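Local coordinates for CENP-V/GFA domain-containing protein (Rhodobacter sphaeroides 2.4.1, PDB 3FAC) that is of unknown function but probably binds zinc and may act as a carbon-sulfur lyase, at residues A[12-17]-A[88-93]; A[46-51]-A[76-81]; A[55-60]-A[64-69]. One frame throughout, in Å; residues are numbered along the deposited sequence.

How the contacts relate
The six segments pair concentrically along the chain: 55-60 with 64-69 forms a hairpin (contact 3), 46-51 with 76-81 encloses it (contact 2), and 12-17 with 88-93 encloses both (contact 1). Contacts 1 and 2 each join the three-stranded antiparallel sheet, through neighbouring strands 11-14 and 46-50, to neighbouring strands 87-91 and 76-80 of the five-stranded one; their centres are about 8 Å apart. Contact 3 lies wholly within the larger sheet, its centre about 10 Å from that of contact 2 and about 15 Å from that of contact 1. Together they follow the fold from the packing between its sheets out to the edge hairpin.

Contact 1: residues A[12-17]-A[88-93]; sequences IEVELL and YGVNVA
Val90 faces two residues of segment 12-17 at once and meets them with its forked end. Its CG1 touches the end of Ile12, with CD1 of Ile12 4.1 Å from CG1 of Val90; these two side chains reach toward each other tip to tip. Val14 lies across the fork and comes nearest at the other branch, where CG2 of Val14 is 4.3 Å from CG2 of Val90. The fork of Val90 thus opens toward the strand opposite, where Ile12 and Val14, two positions apart on the same side of strand 11-14, receive it: Ile12 at CG1 alone, Val14 over both methyls. In Val90 the CG1 methyl stands trans to the backbone N (chi1 -177°), which swings CG2 back beside that N and spreads the two methyls toward their partners. Ile12 stretches out beyond CG1 (chi2 173°), and this extension carries CD1 across to the valine.

All three residues are buried, yet the touch is light: the backbones stay well apart, with CA of Val14 8.6 Å from CA of Val90, and methyl groups alone bridge them. Leu46, from the strand beside 11-14, packs on both Val14 and Val90, and Ile94 adds a further apolar neighbour to Ile12. Past the end of this apolar patch the chain turns. The side-chain OD1 of Asn91 accepts a bond from the backbone N of Ala93 at 3.1 Å, forming an Asx turn, while the ND2 of Asn91 is held by the carbonyl O of Tyr76. The amide therefore ties the turn to the neighbouring strand 76-80.

Ile12 and Val14 of the three-stranded sheet thus pack on Val90 of the five-stranded one in the interior of a GFA domain of the Beta-tent clan.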
loop_
_atom_site.group_PDB
_atom_site.type_symbol
_atom_site.label_atom_id
_atom_site.label_comp_id
_atom_site.label_asym_id
_atom_site.label_seq_id
_atom_site.Cartn_x
_atom_site.Cartn_y
_atom_site.Cartn_z
ATOM N N ILE A 12 -5.422 -2.757 8.546
ATOM C CA ILE A 12 -4.219 -2.117 9.042
ATOM C C ILE A 12 -4.579 -0.841 9.794
ATOM O O ILE A 12 -5.723 -0.379 9.757
ATOM C CB ILE A 12 -3.249 -1.771 7.892
ATOM C CG1 ILE A 12 -3.931 -0.844 6.887
ATOM C CG2 ILE A 12 -2.784 -3.044 7.203
ATOM C CD1 ILE A 12 -2.997 -0.317 5.815
ATOM N N GLU A 13 -3.590 -0.290 10.489
ATOM C CA GLU A 13 -3.743 0.941 11.257
ATOM C C GLU A 13 -2.503 1.740 10.881
ATOM O O GLU A 13 -1.413 1.465 11.382
ATOM C CB GLU A 13 -3.740 0.617 12.753
ATOM C CG GLU A 13 -4.612 1.521 13.610
ATOM C CD GLU A 13 -4.016 2.893 13.834
ATOM O OE1 GLU A 13 -3.737 3.598 12.839
ATOM O OE2 GLU A 13 -3.832 3.269 15.013
ATOM N N VAL A 14 -2.656 2.720 9.995
ATOM C CA VAL A 14 -1.499 3.495 9.551
ATOM C C VAL A 14 -1.617 5.015 9.610
ATOM O O VAL A 14 -2.691 5.583 9.417
ATOM C CB VAL A 14 -1.106 3.091 8.104
ATOM C CG1 VAL A 14 -2.249 3.382 7.152
ATOM C CG2 VAL A 14 0.145 3.826 7.674
ATOM N N GLU A 15 -0.489 5.662 9.887
ATOM C CA GLU A 15 -0.405 7.115 9.951
ATOM C C GLU A 15 0.449 7.548 8.769
ATOM O O GLU A 15 1.617 7.164 8.672
ATOM C CB GLU A 15 0.266 7.562 11.251
ATOM C CG GLU A 15 -0.472 7.171 12.522
ATOM C CD GLU A 15 -1.860 7.779 12.606
ATOM O OE1 GLU A 15 -1.978 9.007 12.409
ATOM O OE2 GLU A 15 -2.829 7.031 12.876
ATOM N N LEU A 16 -0.128 8.337 7.869
ATOM C CA LEU A 16 0.597 8.799 6.691
ATOM C C LEU A 16 1.646 9.839 7.035
ATOM O O LEU A 16 1.391 10.760 7.805
ATOM C CB LEU A 16 -0.373 9.386 5.665
ATOM C CG LEU A 16 -1.499 8.468 5.192
ATOM C CD1 LEU A 16 -2.365 9.222 4.196
ATOM C CD2 LEU A 16 -0.917 7.207 4.566
ATOM N N LEU A 17 2.826 9.690 6.446
ATOM C CA LEU A 17 3.919 10.620 6.681
ATOM C C LEU A 17 3.537 12.046 6.314
ATOM O O LEU A 17 3.571 12.940 7.157
ATOM C CB LEU A 17 5.148 10.210 5.871
ATOM C CG LEU A 17 6.320 11.196 5.913
ATOM C CD1 LEU A 17 6.824 11.342 7.344
ATOM C CD2 LEU A 17 7.432 10.704 5.001
ATOM N N TYR A 88 6.794 2.587 4.054
ATOM C CA TYR A 88 5.797 1.664 3.552
ATOM C C TYR A 88 5.032 2.403 2.466
ATOM O O TYR A 88 4.885 3.621 2.526
ATOM C CB TYR A 88 4.806 1.273 4.650
ATOM C CG TYR A 88 5.241 0.177 5.594
ATOM C CD1 TYR A 88 5.547 -1.100 5.127
ATOM C CD2 TYR A 88 5.272 0.397 6.968
ATOM C CE1 TYR A 88 5.865 -2.136 6.011
ATOM C CE2 TYR A 88 5.586 -0.627 7.859
ATOM C CZ TYR A 88 5.879 -1.889 7.376
ATOM O OH TYR A 88 6.167 -2.901 8.263
ATOM N N GLY A 89 4.561 1.664 1.473
ATOM C CA GLY A 89 3.773 2.257 0.414
ATOM C C GLY A 89 2.387 1.704 0.658
ATOM O O GLY A 89 2.200 0.489 0.630
ATOM N N VAL A 90 1.417 2.575 0.915
ATOM C CA VAL A 90 0.059 2.125 1.194
ATOM C C VAL A 90 -0.925 2.404 0.067
ATOM O O VAL A 90 -0.860 3.444 -0.590
ATOM C CB VAL A 90 -0.489 2.782 2.482
ATOM C CG1 VAL A 90 -1.883 2.251 2.793
ATOM C CG2 VAL A 90 0.442 2.509 3.639
ATOM N N ASN A 91 -1.839 1.463 -0.143
ATOM C CA ASN A 91 -2.871 1.587 -1.164
ATOM C C ASN A 91 -3.913 2.588 -0.630
ATOM O O ASN A 91 -4.685 2.261 0.277
ATOM C CB ASN A 91 -3.528 0.223 -1.390
ATOM C CG ASN A 91 -4.377 0.173 -2.648
ATOM O OD1 ASN A 91 -5.040 1.142 -3.011
ATOM N ND2 ASN A 91 -4.372 -0.976 -3.312
ATOM N N VAL A 92 -3.930 3.797 -1.186
ATOM C CA VAL A 92 -4.873 4.829 -0.746
ATOM C C VAL A 92 -6.336 4.377 -0.811
ATOM O O VAL A 92 -7.157 4.787 0.007
ATOM C CB VAL A 92 -4.735 6.138 -1.591
ATOM C CG1 VAL A 92 -3.289 6.622 -1.587
ATOM C CG2 VAL A 92 -5.219 5.903 -3.014
ATOM N N ALA A 93 -6.654 3.528 -1.782
ATOM C CA ALA A 93 -8.017 3.052 -1.953
ATOM C C ALA A 93 -8.524 2.159 -0.824
ATOM O O ALA A 93 -9.728 1.951 -0.694
ATOM C CB ALA A 93 -8.148 2.332 -3.281
#

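Contact 2: residues A[46-51]-A[76-81]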
loop_
_atom_site.group_PDB
_atom_site.type_symbol
_atom_site.label_atom_id
_atom_site.label_comp_id
_atom_site.label_asym_id
_atom_site.label_seq_id
_atom_site.Cartn_x
_atom_site.Cartn_y
_atom_site.Cartn_z
ATOM N N LEU A 46 2.862 2.042 10.868
ATOM C CA LEU A 46 1.952 1.055 10.294
ATOM C C LEU A 46 1.847 -0.199 11.161
ATOM O O LEU A 46 2.850 -0.795 11.548
ATOM C CB LEU A 46 2.399 0.691 8.870
ATOM C CG LEU A 46 1.478 -0.176 7.999
ATOM C CD1 LEU A 46 1.819 0.042 6.535
ATOM C CD2 LEU A 46 1.612 -1.647 8.371
ATOM N N ARG A 47 0.613 -0.596 11.451
ATOM C CA ARG A 47 0.351 -1.759 12.283
ATOM C C ARG A 47 -0.760 -2.631 11.687
ATOM O O ARG A 47 -1.857 -2.150 11.414
ATOM C CB ARG A 47 -0.043 -1.293 13.688
ATOM C CG ARG A 47 -0.093 -2.403 14.723
ATOM C CD ARG A 47 -0.432 -1.888 16.125
ATOM N NE ARG A 47 -1.868 -1.713 16.349
ATOM C CZ ARG A 47 -2.538 -0.582 16.146
ATOM N NH1 ARG A 47 -1.909 0.502 15.706
ATOM N NH2 ARG A 47 -3.841 -0.531 16.396
ATOM N N VAL A 48 -0.463 -3.911 11.481
ATOM C CA VAL A 48 -1.437 -4.853 10.937
ATOM C C VAL A 48 -2.401 -5.266 12.048
ATOM O O VAL A 48 -2.041 -6.016 12.953
ATOM C CB VAL A 48 -0.732 -6.106 10.370
ATOM C CG1 VAL A 48 -1.761 -7.142 9.936
ATOM C CG2 VAL A 48 0.145 -5.710 9.194
ATOM N N VAL A 49 -3.631 -4.769 11.968
ATOM C CA VAL A 49 -4.654 -5.047 12.971
ATOM C C VAL A 49 -5.152 -6.490 12.949
ATOM O O VAL A 49 -5.208 -7.151 13.990
ATOM C CB VAL A 49 -5.851 -4.088 12.796
ATOM C CG1 VAL A 49 -6.880 -4.326 13.885
ATOM C CG2 VAL A 49 -5.362 -2.650 12.842
ATOM N N ARG A 50 -5.523 -6.975 11.768
ATOM C CA ARG A 50 -6.002 -8.342 11.627
ATOM C C ARG A 50 -5.777 -8.855 10.208
ATOM O O ARG A 50 -5.658 -8.074 9.262
ATOM C CB ARG A 50 -7.495 -8.431 11.965
ATOM C CG ARG A 50 -8.411 -7.774 10.943
ATOM C CD ARG A 50 -9.816 -8.378 10.971
ATOM N NE ARG A 50 -10.671 -7.792 9.941
ATOM C CZ ARG A 50 -11.096 -6.534 9.958
ATOM N NH1 ARG A 50 -10.755 -5.735 10.956
ATOM N NH2 ARG A 50 -11.846 -6.071 8.970
ATOM N N GLY A 51 -5.720 -10.176 10.068
ATOM C CA GLY A 51 -5.530 -10.776 8.764
ATOM C C GLY A 51 -4.086 -11.010 8.380
ATOM O O GLY A 51 -3.791 -11.287 7.221
ATOM N N TYR A 76 -4.051 -5.319 -3.027
ATOM C CA TYR A 76 -2.759 -4.858 -2.529
ATOM C C TYR A 76 -2.963 -3.878 -1.369
ATOM O O TYR A 76 -3.552 -2.812 -1.547
ATOM C CB TYR A 76 -2.000 -4.181 -3.679
ATOM C CG TYR A 76 -1.106 -3.026 -3.284
ATOM C CD1 TYR A 76 0.019 -3.224 -2.478
ATOM C CD2 TYR A 76 -1.356 -1.740 -3.765
ATOM C CE1 TYR A 76 0.876 -2.166 -2.166
ATOM C CE2 TYR A 76 -0.508 -0.676 -3.462
ATOM C CZ TYR A 76 0.607 -0.896 -2.666
ATOM O OH TYR A 76 1.463 0.152 -2.392
ATOM N N THR A 77 -2.473 -4.241 -0.189
ATOM C CA THR A 77 -2.609 -3.390 0.991
ATOM C C THR A 77 -1.461 -2.393 1.133
ATOM O O THR A 77 -1.665 -1.178 1.057
ATOM C CB THR A 77 -2.671 -4.231 2.296
ATOM O OG1 THR A 77 -1.536 -5.103 2.357
ATOM C CG2 THR A 77 -3.944 -5.063 2.348
ATOM N N HIS A 78 -0.255 -2.911 1.341
ATOM C CA HIS A 78 0.926 -2.072 1.520
ATOM C C HIS A 78 2.195 -2.820 1.125
ATOM O O HIS A 78 2.159 -4.018 0.846
ATOM C CB HIS A 78 1.042 -1.650 2.985
ATOM C CG HIS A 78 1.291 -2.796 3.919
ATOM N ND1 HIS A 78 0.384 -3.816 4.107
ATOM C CD2 HIS A 78 2.361 -3.099 4.692
ATOM C CE1 HIS A 78 0.882 -4.697 4.955
ATOM N NE2 HIS A 78 2.082 -4.286 5.325
ATOM N N HIS A 79 3.318 -2.106 1.116
ATOM C CA HIS A 79 4.605 -2.703 0.779
ATOM C C HIS A 79 5.755 -1.901 1.369
ATOM O O HIS A 79 5.621 -0.710 1.642
ATOM C CB HIS A 79 4.788 -2.785 -0.739
ATOM C CG HIS A 79 4.981 -1.455 -1.398
ATOM N ND1 HIS A 79 3.941 -0.583 -1.636
ATOM C CD2 HIS A 79 6.098 -0.846 -1.863
ATOM C CE1 HIS A 79 4.408 0.504 -2.223
ATOM N NE2 HIS A 79 5.714 0.370 -2.372
ATOM N N GLN A 80 6.888 -2.564 1.567
ATOM C CA GLN A 80 8.066 -1.906 2.107
ATOM C C GLN A 80 8.940 -1.468 0.940
ATOM O O GLN A 80 9.664 -2.277 0.360
ATOM C CB GLN A 80 8.846 -2.862 3.014
ATOM C CG GLN A 80 10.101 -2.252 3.618
ATOM C CD GLN A 80 10.857 -3.227 4.500
ATOM O OE1 GLN A 80 10.331 -3.709 5.505
ATOM N NE2 GLN A 80 12.099 -3.524 4.126
ATOM N N ARG A 81 8.854 -0.184 0.600
ATOM C CA ARG A 81 9.620 0.393 -0.498
ATOM C C ARG A 81 11.031 -0.170 -0.613
ATOM O O ARG A 81 11.632 -0.606 0.375
ATOM C CB ARG A 81 9.710 1.911 -0.343
ATOM C CG ARG A 81 8.385 2.639 -0.450
ATOM C CD ARG A 81 8.600 4.146 -0.475
ATOM N NE ARG A 81 7.348 4.881 -0.622
ATOM C CZ ARG A 81 6.524 4.763 -1.661
ATOM N NH1 ARG A 81 6.813 3.933 -2.655
ATOM N NH2 ARG A 81 5.408 5.481 -1.705
#
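Leu46 lays its forked end against the imidazole of His78, and this is where the contact is tight. CD1 of Leu46 lies above the rim at the CG-CD2 bond, 3.7 Å from CD2 of His78 and 3.9 Å from CG of the same ring. The second methyl sits over the ring face, with CD2 of Leu46 4.0 Å from CD2 of His78. The two side chains cross at a slant, and both leucine methyls lie on the same side of the imidazole plane. The face turned from Leu46 is stacked on Trp68, while Tyr88 meets His78 edge-to-face, so the buried ring is sandwiched between an aliphatic group and an indole.

Its rotation is fixed as well. With chi1 at 65°, CG of His78 stands between its own backbone N and carbonyl carbon, and ND1 of His78 is hydrogen-bonded to OG1 of Thr77 at 2.9 Å. That bond satisfies one ring nitrogen and resists a flip of the imidazole.

Toward the rim the packing thins. Val48, partly exposed, reaches the ring with one methyl, CG2 of Val48 lying 4.4 Å from CE1 of His78 in an oblique approach. Further along, strand 46-50 serves its own sheet: Val49 and Arg50 both face Glu11 in a classic beta bulge, and Arg50 also forms a salt bridge with Glu11. On the side of strand 76-80 turned from this contact, His79 pairs its ND1 with the OH of Tyr76 at 2.7 Å.

A buried histidine of one sheet covered by aliphatic residues of another, with aromatic neighbours from its own sheet, makes this a partly buried packing contact between the two sheets of the GFA domain, with the histidine on its inner side.

Contact 3: residues A[55-60]-A[64-69]; sequences LTLYQF and TAKHWF
Strands 55-58 and 66-69 are zipped together by four backbone hydrogen bonds. In the hydrogen-bonded pair Thr56 and Phe69, N of Thr56 donates to O of Phe69 at 2.7 Å, and N of Phe69 returns a bond to O of Thr56 at 3.0 Å. Tyr58 and His67 repeat this, with N of Tyr58 2.8 Å from O of His67. Between them Leu57 and Trp68 form a non-hydrogen-bonded pair.

CH-pi contacts follow on both faces of the ribbon. CD1 of Leu57 sits 3.8 Å from the centroid of the six-membered ring of Trp68, only 8° off its normal. On the opposite face CB of Thr56 lies 3.6 Å from the ring centroid of Phe69, the two side chains running side by side; chi1 of 73° in Phe69 folds its ring over the threonine.

Replacing Trp68 by an alanine would probably leave Leu57 without the indole face it rests on and strip His78 of its stacking partner.

Aromatic rims meet near the turn, where CE2 of Phe60 is 3.4 Å from NE2 of His67 and neither ring covers the other's face. Phe30 adjoins these two rings and that of Tyr58.

The hairpin forms one edge of the five-stranded antiparallel sheet: 55-58 is outermost, and 66-70 continues the pairing inward to strand 76-80.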
loop_
_atom_site.group_PDB
_atom_site.type_symbol
_atom_site.label_atom_id
_atom_site.label_comp_id
_atom_site.label_asym_id
_atom_site.label_seq_id
_atom_site.Cartn_x
_atom_site.Cartn_y
_atom_site.Cartn_z
ATOM N N LEU A 55 -2.406 -12.603 4.423
ATOM C CA LEU A 55 -1.639 -11.787 3.493
ATOM C C LEU A 55 -0.546 -12.576 2.790
ATOM O O LEU A 55 0.057 -13.474 3.371
ATOM C CB LEU A 55 -1.008 -10.597 4.216
ATOM C CG LEU A 55 -1.888 -9.364 4.431
ATOM C CD1 LEU A 55 -1.099 -8.323 5.222
ATOM C CD2 LEU A 55 -2.332 -8.792 3.079
ATOM N N THR A 56 -0.295 -12.236 1.530
ATOM C CA THR A 56 0.741 -12.903 0.757
ATOM C C THR A 56 1.916 -11.967 0.522
ATOM O O THR A 56 1.742 -10.779 0.236
ATOM C CB THR A 56 0.215 -13.387 -0.599
ATOM O OG1 THR A 56 -0.816 -14.362 -0.388
ATOM C CG2 THR A 56 1.346 -14.019 -1.408
ATOM N N LEU A 57 3.117 -12.511 0.649
ATOM C CA LEU A 57 4.334 -11.741 0.463
ATOM C C LEU A 57 4.924 -12.007 -0.911
ATOM O O LEU A 57 5.047 -13.157 -1.337
ATOM C CB LEU A 57 5.352 -12.116 1.540
ATOM C CG LEU A 57 6.783 -11.618 1.352
ATOM C CD1 LEU A 57 6.818 -10.089 1.379
ATOM C CD2 LEU A 57 7.650 -12.195 2.450
ATOM N N TYR A 58 5.285 -10.938 -1.605
ATOM C CA TYR A 58 5.879 -11.068 -2.922
ATOM C C TYR A 58 7.159 -10.257 -3.016
ATOM O O TYR A 58 7.176 -9.064 -2.711
ATOM C CB TYR A 58 4.911 -10.597 -4.001
ATOM C CG TYR A 58 5.488 -10.717 -5.391
ATOM C CD1 TYR A 58 5.877 -11.958 -5.900
ATOM C CD2 TYR A 58 5.641 -9.596 -6.203
ATOM C CE1 TYR A 58 6.400 -12.077 -7.186
ATOM C CE2 TYR A 58 6.162 -9.705 -7.490
ATOM C CZ TYR A 58 6.539 -10.948 -7.974
ATOM O OH TYR A 58 7.047 -11.061 -9.247
ATOM N N GLN A 59 8.229 -10.922 -3.441
ATOM C CA GLN A 59 9.536 -10.293 -3.599
ATOM C C GLN A 59 10.089 -10.621 -4.979
ATOM O O GLN A 59 9.766 -11.664 -5.548
ATOM C CB GLN A 59 10.506 -10.816 -2.540
ATOM C CG GLN A 59 10.306 -10.256 -1.147
ATOM C CD GLN A 59 11.201 -10.941 -0.130
ATOM O OE1 GLN A 59 10.888 -12.026 0.356
ATOM N NE2 GLN A 59 12.332 -10.317 0.178
ATOM N N PHE A 60 10.924 -9.736 -5.512
ATOM C CA PHE A 60 11.524 -9.962 -6.820
ATOM C C PHE A 60 12.732 -9.057 -7.051
ATOM O O PHE A 60 13.004 -8.157 -6.257
ATOM C CB PHE A 60 10.477 -9.756 -7.922
ATOM C CG PHE A 60 10.063 -8.322 -8.122
ATOM C CD1 PHE A 60 10.785 -7.486 -8.965
ATOM C CD2 PHE A 60 8.943 -7.815 -7.479
ATOM C CE1 PHE A 60 10.394 -6.166 -9.167
ATOM C CE2 PHE A 60 8.543 -6.497 -7.675
ATOM C CZ PHE A 60 9.269 -5.671 -8.520
ATOM N N THR A 64 14.446 -6.651 -2.299
ATOM C CA THR A 64 14.563 -5.640 -1.256
ATOM C C THR A 64 13.160 -5.222 -0.839
ATOM O O THR A 64 12.786 -5.321 0.333
ATOM C CB THR A 64 15.310 -4.388 -1.771
ATOM O OG1 THR A 64 16.594 -4.769 -2.285
ATOM C CG2 THR A 64 15.494 -3.378 -0.645
ATOM N N ALA A 65 12.388 -4.756 -1.814
ATOM C CA ALA A 65 11.024 -4.319 -1.572
ATOM C C ALA A 65 10.153 -5.499 -1.162
ATOM O O ALA A 65 10.302 -6.610 -1.677
ATOM C CB ALA A 65 10.461 -3.660 -2.827
ATOM N N LYS A 66 9.248 -5.254 -0.222
ATOM C CA LYS A 66 8.342 -6.289 0.252
ATOM C C LYS A 66 6.923 -5.871 -0.111
ATOM O O LYS A 66 6.445 -4.826 0.328
ATOM C CB LYS A 66 8.461 -6.459 1.767
ATOM C CG LYS A 66 9.872 -6.286 2.302
ATOM C CD LYS A 66 10.168 -7.268 3.421
ATOM C CE LYS A 66 10.520 -8.634 2.857
ATOM N NZ LYS A 66 11.764 -8.559 2.042
ATOM N N HIS A 67 6.254 -6.691 -0.913
ATOM C CA HIS A 67 4.899 -6.392 -1.346
ATOM C C HIS A 67 3.909 -7.376 -0.726
ATOM O O HIS A 67 4.114 -8.583 -0.790
ATOM C CB HIS A 67 4.831 -6.472 -2.874
ATOM C CG HIS A 67 5.941 -5.743 -3.566
ATOM N ND1 HIS A 67 6.136 -4.386 -3.436
ATOM C CD2 HIS A 67 6.915 -6.184 -4.397
ATOM C CE1 HIS A 67 7.182 -4.021 -4.158
ATOM N NE2 HIS A 67 7.672 -5.094 -4.753
ATOM N N TRP A 68 2.842 -6.865 -0.121
ATOM C CA TRP A 68 1.841 -7.737 0.485
ATOM C C TRP A 68 0.488 -7.541 -0.179
ATOM O O TRP A 68 0.157 -6.439 -0.618
ATOM C CB TRP A 68 1.687 -7.456 1.979
ATOM C CG TRP A 68 2.972 -7.313 2.715
ATOM C CD1 TRP A 68 3.735 -6.187 2.816
ATOM C CD2 TRP A 68 3.664 -8.333 3.439
ATOM N NE1 TRP A 68 4.860 -6.441 3.559
ATOM C CE2 TRP A 68 4.842 -7.754 3.953
ATOM C CE3 TRP A 68 3.403 -9.684 3.703
ATOM C CZ2 TRP A 68 5.765 -8.480 4.720
ATOM C CZ3 TRP A 68 4.323 -10.410 4.468
ATOM C CH2 TRP A 68 5.488 -9.804 4.965
ATOM N N PHE A 69 -0.288 -8.617 -0.257
ATOM C CA PHE A 69 -1.622 -8.557 -0.840
ATOM C C PHE A 69 -2.487 -9.651 -0.230
ATOM O O PHE A 69 -1.998 -10.730 0.104
ATOM C CB PHE A 69 -1.553 -8.688 -2.370
ATOM C CG PHE A 69 -1.221 -10.070 -2.862
ATOM C CD1 PHE A 69 -2.197 -11.062 -2.919
ATOM C CD2 PHE A 69 0.066 -10.375 -3.295
ATOM C CE1 PHE A 69 -1.903 -12.332 -3.402
ATOM C CE2 PHE A 69 0.373 -11.646 -3.780
ATOM C CZ PHE A 69 -0.615 -12.626 -3.834
#